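Local structure of monovalent Na+/H+ antiporter subunit D (Dietzia sp. DQ12-45-1b, 7D3U) at residues A[296-304]-A[337-348]; A[100-108]-A[454-462]. The protein is a membrane subunit of the Mrp complex, a bacterial sodium/proton antiporter, and belongs to a family related to the antiporter-like subunits of respiratory complex I. All blocks are in the same frame, centred on the assembly; numbering follows the deposited sequence.

Contact 1. Residues A[296-304]-A[337-348]; sequences PRSILAFHM and KAALFLAIGAIE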
loop_
_atom_site.group_PDB
_atom_site.type_symbol
_atom_site.label_atom_id
_atom_site.label_comp_id
_atom_site.label_asym_id
_atom_site.label_seq_id
_atom_site.Cartn_x
_atom_site.Cartn_y
_atom_site.Cartn_z
ATOM N N PRO A 296 -7.466 -14.706 5.656
ATOM C CA PRO A 296 -8.540 -13.784 5.244
ATOM C C PRO A 296 -8.045 -12.386 4.918
ATOM O O PRO A 296 -8.414 -11.831 3.876
ATOM C CB PRO A 296 -9.486 -13.796 6.451
ATOM C CG PRO A 296 -8.634 -14.203 7.598
ATOM C CD PRO A 296 -7.634 -15.166 7.042
ATOM N N ARG A 297 -7.219 -11.797 5.779
ATOM C CA ARG A 297 -6.735 -10.446 5.527
ATOM C C ARG A 297 -5.546 -10.408 4.582
ATOM O O ARG A 297 -5.196 -9.326 4.101
ATOM C CB ARG A 297 -6.367 -9.758 6.842
ATOM C CG ARG A 297 -6.669 -8.270 6.845
ATOM C CD ARG A 297 -6.933 -7.758 8.244
ATOM N NE ARG A 297 -6.040 -8.371 9.219
ATOM C CZ ARG A 297 -4.808 -7.945 9.471
ATOM N NH1 ARG A 297 -4.318 -6.903 8.817
ATOM N NH2 ARG A 297 -4.065 -8.565 10.377
ATOM N N SER A 298 -4.919 -11.547 4.302
ATOM C CA SER A 298 -3.873 -11.601 3.293
ATOM C C SER A 298 -4.428 -11.769 1.890
ATOM O O SER A 298 -3.720 -11.486 0.918
ATOM C CB SER A 298 -2.901 -12.743 3.594
ATOM O OG SER A 298 -2.350 -13.261 2.398
ATOM N N ILE A 299 -5.672 -12.228 1.766
ATOM C CA ILE A 299 -6.329 -12.273 0.465
ATOM C C ILE A 299 -6.682 -10.866 0.004
ATOM O O ILE A 299 -6.497 -10.514 -1.169
ATOM C CB ILE A 299 -7.574 -13.175 0.541
ATOM C CG1 ILE A 299 -7.180 -14.644 0.411
ATOM C CG2 ILE A 299 -8.581 -12.786 -0.518
ATOM C CD1 ILE A 299 -8.329 -15.599 0.604
ATOM N N LEU A 300 -7.188 -10.041 0.921
ATOM C CA LEU A 300 -7.614 -8.695 0.573
ATOM C C LEU A 300 -6.459 -7.813 0.123
ATOM O O LEU A 300 -6.686 -6.871 -0.634
ATOM C CB LEU A 300 -8.338 -8.056 1.755
ATOM C CG LEU A 300 -9.526 -8.853 2.292
ATOM C CD1 LEU A 300 -10.113 -8.179 3.515
ATOM C CD2 LEU A 300 -10.579 -9.014 1.217
ATOM N N ALA A 301 -5.226 -8.108 0.537
ATOM C CA ALA A 301 -4.088 -7.331 0.052
ATOM C C ALA A 301 -3.859 -7.564 -1.438
ATOM O O ALA A 301 -3.732 -6.611 -2.220
ATOM C CB ALA A 301 -2.837 -7.681 0.854
ATOM N N PHE A 302 -3.797 -8.829 -1.852
ATOM C CA PHE A 302 -3.668 -9.127 -3.272
ATOM C C PHE A 302 -4.884 -8.646 -4.052
ATOM O O PHE A 302 -4.757 -8.225 -5.209
ATOM C CB PHE A 302 -3.463 -10.624 -3.473
ATOM C CG PHE A 302 -2.025 -11.044 -3.491
ATOM C CD1 PHE A 302 -1.183 -10.636 -4.508
ATOM C CD2 PHE A 302 -1.518 -11.856 -2.495
ATOM C CE1 PHE A 302 0.137 -11.024 -4.527
ATOM C CE2 PHE A 302 -0.200 -12.248 -2.510
ATOM C CZ PHE A 302 0.629 -11.832 -3.528
ATOM N N HIS A 303 -6.069 -8.691 -3.440
ATOM C CA HIS A 303 -7.243 -8.140 -4.106
ATOM C C HIS A 303 -7.121 -6.635 -4.279
ATOM O O HIS A 303 -7.570 -6.082 -5.286
ATOM C CB HIS A 303 -8.508 -8.485 -3.329
ATOM C CG HIS A 303 -9.138 -9.770 -3.755
ATOM N ND1 HIS A 303 -9.896 -10.545 -2.906
ATOM C CD2 HIS A 303 -9.116 -10.419 -4.942
ATOM C CE1 HIS A 303 -10.318 -11.615 -3.553
ATOM N NE2 HIS A 303 -9.858 -11.565 -4.790
ATOM N N MET A 304 -6.520 -5.954 -3.305
ATOM C CA MET A 304 -6.263 -4.528 -3.448
ATOM C C MET A 304 -5.285 -4.268 -4.581
ATOM O O MET A 304 -5.430 -3.293 -5.322
ATOM C CB MET A 304 -5.730 -3.958 -2.137
ATOM C CG MET A 304 -5.689 -2.448 -2.093
ATOM S SD MET A 304 -5.609 -1.845 -0.403
ATOM C CE MET A 304 -4.380 -2.957 0.264
ATOM N N LYS A 337 -13.047 -1.631 -0.343
ATOM C CA LYS A 337 -11.921 -2.227 0.360
ATOM C C LYS A 337 -11.852 -1.750 1.801
ATOM O O LYS A 337 -11.413 -2.500 2.679
ATOM C CB LYS A 337 -10.620 -1.909 -0.372
ATOM C CG LYS A 337 -9.453 -2.773 0.048
ATOM C CD LYS A 337 -9.769 -4.243 -0.145
ATOM C CE LYS A 337 -9.874 -4.592 -1.615
ATOM N NZ LYS A 337 -10.260 -6.011 -1.815
ATOM N N ALA A 338 -12.277 -0.514 2.070
ATOM C CA ALA A 338 -12.427 -0.092 3.457
ATOM C C ALA A 338 -13.487 -0.929 4.162
ATOM O O ALA A 338 -13.254 -1.450 5.256
ATOM C CB ALA A 338 -12.774 1.393 3.522
ATOM N N ALA A 339 -14.655 -1.085 3.535
ATOM C CA ALA A 339 -15.720 -1.892 4.118
ATOM C C ALA A 339 -15.362 -3.368 4.190
ATOM O O ALA A 339 -16.035 -4.120 4.902
ATOM C CB ALA A 339 -17.010 -1.724 3.319
ATOM N N LEU A 340 -14.329 -3.799 3.472
ATOM C CA LEU A 340 -13.923 -5.197 3.481
ATOM C C LEU A 340 -12.849 -5.468 4.525
ATOM O O LEU A 340 -12.841 -6.540 5.139
ATOM C CB LEU A 340 -13.422 -5.602 2.094
ATOM C CG LEU A 340 -13.839 -6.978 1.576
ATOM C CD1 LEU A 340 -15.242 -7.316 2.025
ATOM C CD2 LEU A 340 -13.744 -7.013 0.067
ATOM N N PHE A 341 -11.942 -4.515 4.739
ATOM C CA PHE A 341 -10.974 -4.639 5.819
ATOM C C PHE A 341 -11.599 -4.373 7.180
ATOM O O PHE A 341 -11.003 -4.730 8.201
ATOM C CB PHE A 341 -9.806 -3.680 5.598
ATOM C CG PHE A 341 -8.731 -4.224 4.709
ATOM C CD1 PHE A 341 -7.897 -5.232 5.148
ATOM C CD2 PHE A 341 -8.544 -3.717 3.438
ATOM C CE1 PHE A 341 -6.902 -5.727 4.333
ATOM C CE2 PHE A 341 -7.552 -4.208 2.623
ATOM C CZ PHE A 341 -6.730 -5.214 3.070
ATOM N N LEU A 342 -12.775 -3.750 7.218
ATOM C CA LEU A 342 -13.474 -3.509 8.473
ATOM C C LEU A 342 -14.376 -4.666 8.868
ATOM O O LEU A 342 -14.643 -4.853 10.060
ATOM C CB LEU A 342 -14.308 -2.229 8.378
ATOM C CG LEU A 342 -13.553 -0.902 8.347
ATOM C CD1 LEU A 342 -14.522 0.253 8.195
ATOM C CD2 LEU A 342 -12.727 -0.742 9.598
ATOM N N ALA A 343 -14.860 -5.442 7.899
ATOM C CA ALA A 343 -15.644 -6.627 8.219
ATOM C C ALA A 343 -14.738 -7.791 8.596
ATOM O O ALA A 343 -14.958 -8.456 9.612
ATOM C CB ALA A 343 -16.540 -7.002 7.040
ATOM N N ILE A 344 -13.712 -8.050 7.784
ATOM C CA ILE A 344 -12.734 -9.072 8.136
ATOM C C ILE A 344 -11.901 -8.620 9.328
ATOM O O ILE A 344 -11.472 -9.442 10.145
ATOM C CB ILE A 344 -11.858 -9.403 6.914
ATOM C CG1 ILE A 344 -12.698 -10.083 5.836
ATOM C CG2 ILE A 344 -10.701 -10.302 7.301
ATOM C CD1 ILE A 344 -13.369 -11.348 6.304
ATOM N N GLY A 345 -11.681 -7.312 9.466
ATOM C CA GLY A 345 -10.954 -6.813 10.618
ATOM C C GLY A 345 -11.737 -6.923 11.909
ATOM O O GLY A 345 -11.150 -7.084 12.981
ATOM N N ALA A 346 -13.066 -6.836 11.831
ATOM C CA ALA A 346 -13.888 -7.008 13.021
ATOM C C ALA A 346 -13.918 -8.454 13.489
ATOM O O ALA A 346 -14.231 -8.709 14.655
ATOM C CB ALA A 346 -15.312 -6.522 12.759
ATOM N N ILE A 347 -13.599 -9.401 12.609
ATOM C CA ILE A 347 -13.497 -10.794 13.020
ATOM C C ILE A 347 -12.157 -11.055 13.689
ATOM O O ILE A 347 -12.085 -11.735 14.717
ATOM C CB ILE A 347 -13.715 -11.714 11.808
ATOM C CG1 ILE A 347 -15.150 -11.594 11.307
ATOM C CG2 ILE A 347 -13.391 -13.150 12.164
ATOM C CD1 ILE A 347 -15.397 -12.343 10.030
ATOM N N GLU A 348 -11.077 -10.512 13.125
ATOM C CA GLU A 348 -9.755 -10.691 13.708
ATOM C C GLU A 348 -9.619 -10.013 15.063
ATOM O O GLU A 348 -8.682 -10.324 15.805
ATOM C CB GLU A 348 -8.685 -10.160 12.757
ATOM C CG GLU A 348 -8.370 -11.093 11.606
ATOM C CD GLU A 348 -7.060 -10.751 10.927
ATOM O OE1 GLU A 348 -6.400 -9.784 11.362
ATOM O OE2 GLU A 348 -6.689 -11.449 9.961
#
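Leu300 and Phe341 make the apolar centre of this contact. CD1 of Leu300 sits over one face of the Phe341 ring, 4.2 Å from the ring centroid, in a CH-pi contact. CB of Leu300 meets the ring at Phe341 CZ, 3.5 Å away. CG of Leu300 stands anti to its carbonyl carbon (chi1 -55°), which carries the two methyls across to the other helix. CD2 touches Leu340 CG at 3.9 Å, and CD1 also reaches Ile344. Each of the two residues is a knob in a hole. Leu300 sits among Lys337, Leu340, Phe341 and Ile344; Phe341 sits among Arg297, Leu300, Ala301 and Met304. The edge of the Phe341 ring meets CG of Arg297, 3.6 Å from CE1. Pro296 packs against the CG2 branch of Ile344.

The charged groups flank this apolar layer. Arg297 NE donates to Glu348 OE1 at 2.6 Å in a salt bridge. NH2 of Arg297 adds a weak bond to the same oxygen. The guanidinium and carboxylate planes are 84° apart, and NE comes from above the carboxylate plane. A leucine in place of Arg297 would probably leave the buried carboxylate of Glu348 without this positive partner. At the other end Lys337 bends at chi2 and chi3, and its NZ lies 3.4 Å from His303 CB.

Helix 239-245 adds Thr242 beside Arg297 and Phe341. The two segments run antiparallel, at 167°, with axes 10.1 Å apart. The arrangement is knobs-into-holes packing of consecutive helices in the Mrp antiporter and complex I membrane fold.

Contact 2. Residues A[100-108]-A[454-462]; sequences AAGEAYKRF and TGIPDGRDV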
loop_
_atom_site.group_PDB
_atom_site.type_symbol
_atom_site.label_atom_id
_atom_site.label_comp_id
_atom_site.label_asym_id
_atom_site.label_seq_id
_atom_site.Cartn_x
_atom_site.Cartn_y
_atom_site.Cartn_z
ATOM N N ALA A 100 -13.765 1.304 18.830
ATOM C CA ALA A 100 -14.434 0.134 19.385
ATOM C C ALA A 100 -13.516 -1.077 19.455
ATOM O O ALA A 100 -13.660 -1.905 20.361
ATOM C CB ALA A 100 -15.676 -0.199 18.562
ATOM N N ALA A 101 -12.576 -1.202 18.516
ATOM C CA ALA A 101 -11.717 -2.379 18.465
ATOM C C ALA A 101 -10.816 -2.464 19.688
ATOM O O ALA A 101 -10.680 -3.530 20.299
ATOM C CB ALA A 101 -10.881 -2.363 17.186
ATOM N N GLY A 102 -10.200 -1.350 20.069
ATOM C CA GLY A 102 -9.234 -1.364 21.146
ATOM C C GLY A 102 -8.096 -0.398 20.910
ATOM O O GLY A 102 -7.382 -0.029 21.846
ATOM N N GLU A 103 -7.915 0.020 19.662
ATOM C CA GLU A 103 -7.001 1.109 19.356
ATOM C C GLU A 103 -7.688 2.423 19.714
ATOM O O GLU A 103 -8.749 2.443 20.345
ATOM C CB GLU A 103 -6.569 1.055 17.894
ATOM C CG GLU A 103 -5.759 -0.174 17.532
ATOM C CD GLU A 103 -6.593 -1.242 16.859
ATOM O OE1 GLU A 103 -7.726 -0.935 16.438
ATOM O OE2 GLU A 103 -6.116 -2.390 16.750
ATOM N N ALA A 104 -7.067 3.545 19.356
ATOM C CA ALA A 104 -7.547 4.897 19.620
ATOM C C ALA A 104 -7.551 5.220 21.104
ATOM O O ALA A 104 -7.846 6.361 21.478
ATOM C CB ALA A 104 -8.943 5.160 19.041
ATOM N N TYR A 105 -7.235 4.255 21.963
ATOM C CA TYR A 105 -6.941 4.508 23.360
ATOM C C TYR A 105 -5.457 4.419 23.657
ATOM O O TYR A 105 -5.015 4.936 24.686
ATOM C CB TYR A 105 -7.696 3.518 24.256
ATOM C CG TYR A 105 -9.198 3.638 24.175
ATOM C CD1 TYR A 105 -9.867 4.663 24.830
ATOM C CD2 TYR A 105 -9.948 2.729 23.446
ATOM C CE1 TYR A 105 -11.239 4.776 24.761
ATOM C CE2 TYR A 105 -11.321 2.835 23.370
ATOM C CZ TYR A 105 -11.961 3.861 24.028
ATOM O OH TYR A 105 -13.329 3.971 23.957
ATOM N N LYS A 106 -4.685 3.782 22.782
ATOM C CA LYS A 106 -3.239 3.810 22.891
ATOM C C LYS A 106 -2.734 5.235 22.703
ATOM O O LYS A 106 -3.439 6.114 22.203
ATOM C CB LYS A 106 -2.606 2.885 21.853
ATOM C CG LYS A 106 -3.173 1.477 21.857
ATOM C CD LYS A 106 -2.784 0.728 23.115
ATOM C CE LYS A 106 -3.579 -0.553 23.260
ATOM N NZ LYS A 106 -4.818 -0.349 24.053
ATOM N N ARG A 107 -1.496 5.463 23.121
ATOM C CA ARG A 107 -0.924 6.795 23.034
ATOM C C ARG A 107 -0.751 7.217 21.583
ATOM O O ARG A 107 -0.383 6.412 20.723
ATOM C CB ARG A 107 0.419 6.843 23.757
ATOM C CG ARG A 107 0.297 6.994 25.259
ATOM C CD ARG A 107 -0.078 8.411 25.635
ATOM N NE ARG A 107 1.093 9.276 25.712
ATOM C CZ ARG A 107 1.691 9.621 26.847
ATOM N NH1 ARG A 107 1.225 9.176 28.005
ATOM N NH2 ARG A 107 2.753 10.413 26.823
ATOM N N PHE A 108 -1.039 8.490 21.316
ATOM C CA PHE A 108 -0.739 9.133 20.037
ATOM C C PHE A 108 -1.494 8.504 18.869
ATOM O O PHE A 108 -1.049 8.585 17.725
ATOM C CB PHE A 108 0.764 9.120 19.750
ATOM C CG PHE A 108 1.606 9.606 20.891
ATOM C CD1 PHE A 108 1.193 10.667 21.675
ATOM C CD2 PHE A 108 2.809 8.994 21.184
ATOM C CE1 PHE A 108 1.968 11.108 22.724
ATOM C CE2 PHE A 108 3.585 9.432 22.230
ATOM C CZ PHE A 108 3.163 10.489 23.002
ATOM N N THR A 454 7.154 -2.845 27.707
ATOM C CA THR A 454 6.306 -2.143 28.657
ATOM C C THR A 454 4.932 -1.818 28.095
ATOM O O THR A 454 4.067 -1.355 28.846
ATOM C CB THR A 454 6.983 -0.848 29.113
ATOM O OG1 THR A 454 7.234 -0.016 27.976
ATOM C CG2 THR A 454 8.293 -1.156 29.811
ATOM N N GLY A 455 4.712 -2.045 26.804
ATOM C CA GLY A 455 3.415 -1.815 26.201
ATOM C C GLY A 455 3.118 -0.352 25.963
ATOM O O GLY A 455 3.589 0.513 26.707
ATOM N N ILE A 456 2.342 -0.060 24.931
ATOM C CA ILE A 456 1.954 1.328 24.665
ATOM C C ILE A 456 0.929 1.763 25.706
ATOM O O ILE A 456 -0.057 1.041 25.935
ATOM C CB ILE A 456 1.396 1.461 23.250
ATOM C CG1 ILE A 456 2.405 0.924 22.236
ATOM C CG2 ILE A 456 1.066 2.905 22.942
ATOM C CD1 ILE A 456 1.917 0.960 20.815
ATOM N N PRO A 457 1.119 2.904 26.367
ATOM C CA PRO A 457 0.212 3.294 27.455
ATOM C C PRO A 457 -1.217 3.453 26.964
ATOM O O PRO A 457 -1.504 4.258 26.076
ATOM C CB PRO A 457 0.797 4.625 27.937
ATOM C CG PRO A 457 2.229 4.566 27.542
ATOM C CD PRO A 457 2.253 3.830 26.239
ATOM N N ASP A 458 -2.115 2.670 27.550
ATOM C CA ASP A 458 -3.518 2.713 27.180
ATOM C C ASP A 458 -4.207 3.905 27.830
ATOM O O ASP A 458 -3.853 4.331 28.933
ATOM C CB ASP A 458 -4.212 1.416 27.588
ATOM C CG ASP A 458 -5.444 1.133 26.762
ATOM O OD1 ASP A 458 -6.277 2.047 26.614
ATOM O OD2 ASP A 458 -5.577 0.002 26.256
ATOM N N GLY A 459 -5.202 4.445 27.133
ATOM C CA GLY A 459 -5.924 5.599 27.626
ATOM C C GLY A 459 -6.965 5.243 28.662
ATOM O O GLY A 459 -7.184 5.993 29.617
ATOM N N ARG A 460 -7.618 4.100 28.482
ATOM C CA ARG A 460 -8.603 3.613 29.447
ATOM C C ARG A 460 -7.946 2.723 30.494
ATOM O O ARG A 460 -8.400 1.620 30.782
ATOM C CB ARG A 460 -9.715 2.870 28.717
ATOM C CG ARG A 460 -9.201 1.804 27.770
ATOM C CD ARG A 460 -10.316 1.084 27.045
ATOM N NE ARG A 460 -9.781 0.223 25.996
ATOM C CZ ARG A 460 -10.494 -0.671 25.322
ATOM N NH1 ARG A 460 -11.784 -0.829 25.586
ATOM N NH2 ARG A 460 -9.917 -1.411 24.387
ATOM N N ASP A 461 -6.860 3.218 31.088
ATOM C CA ASP A 461 -6.139 2.491 32.119
ATOM C C ASP A 461 -6.096 3.206 33.457
ATOM O O ASP A 461 -5.817 2.557 34.471
ATOM C CB ASP A 461 -4.696 2.208 31.672
ATOM C CG ASP A 461 -4.515 0.801 31.150
ATOM O OD1 ASP A 461 -5.492 0.027 31.184
ATOM O OD2 ASP A 461 -3.397 0.469 30.707
ATOM N N VAL A 462 -6.360 4.513 33.492
ATOM C CA VAL A 462 -6.328 5.247 34.750
ATOM C C VAL A 462 -7.451 4.817 35.682
ATOM O O VAL A 462 -7.406 5.121 36.879
ATOM C CB VAL A 462 -6.390 6.760 34.483
ATOM C CG1 VAL A 462 -5.123 7.220 33.784
ATOM C CG2 VAL A 462 -7.613 7.097 33.649
#
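The Tyr105 ring carries Arg460 on one face, with CD over its centre, 4.0 Å from the centroid. The Arg460 guanidinium lies flat on the same ring, the planes 21° apart. Its own face meets Tyr105 at CD2, 3.6 Å from NE. Asp458 OD1 lies at the edge of this guanidinium, in its plane, as a long salt bridge. The Arg460 chain is extended from CG to NE (chi3 171°), which carries the guanidinium along the ring to Gly102, whose CA is 3.3 Å from NH2.

Asp458 links the charges. OD1 accepts from the backbone N of Arg460 at 3.1 Å, closing an Asx turn. OD2 forms a salt bridge with Lys106 NZ, whose chain bends at chi2 and chi4. The acid probably offsets the charges of both Lys106 and Arg460. Farther along, Ile456 CG2 packs on Lys106 CB at 3.8 Å, and Pro457 CB meets Arg107 CG at 3.6 Å.

The contact joins the turn between helices 80-101 and 109-125 to the long loop between strands 437-438 and 519-520. Leu32 of helix 28-49 packs on Tyr105, and subunit A packs on Ile456 and Pro457.

The centre of contact 1 lies about 12 Å from the centre of the chain, and that of contact 2 about 24 Å, so one is deep in the helical bundle and the other nearer its margin. Their centres are 23 Å apart. Their nearest atoms are about 6 Å apart and do not touch. Helix 80-101 joins them: its Phe97 packs on Leu342 and Ala346, and its end leads into 100-108. Both segments of contact 1 fall in sequence between the two of contact 2. Subunit A borders both. A bound dodecyl-beta-D-maltoside is about 4 Å from the Tyr105 side chain; for the Leu340 side chain the distance to a bound detergent is about 11 Å.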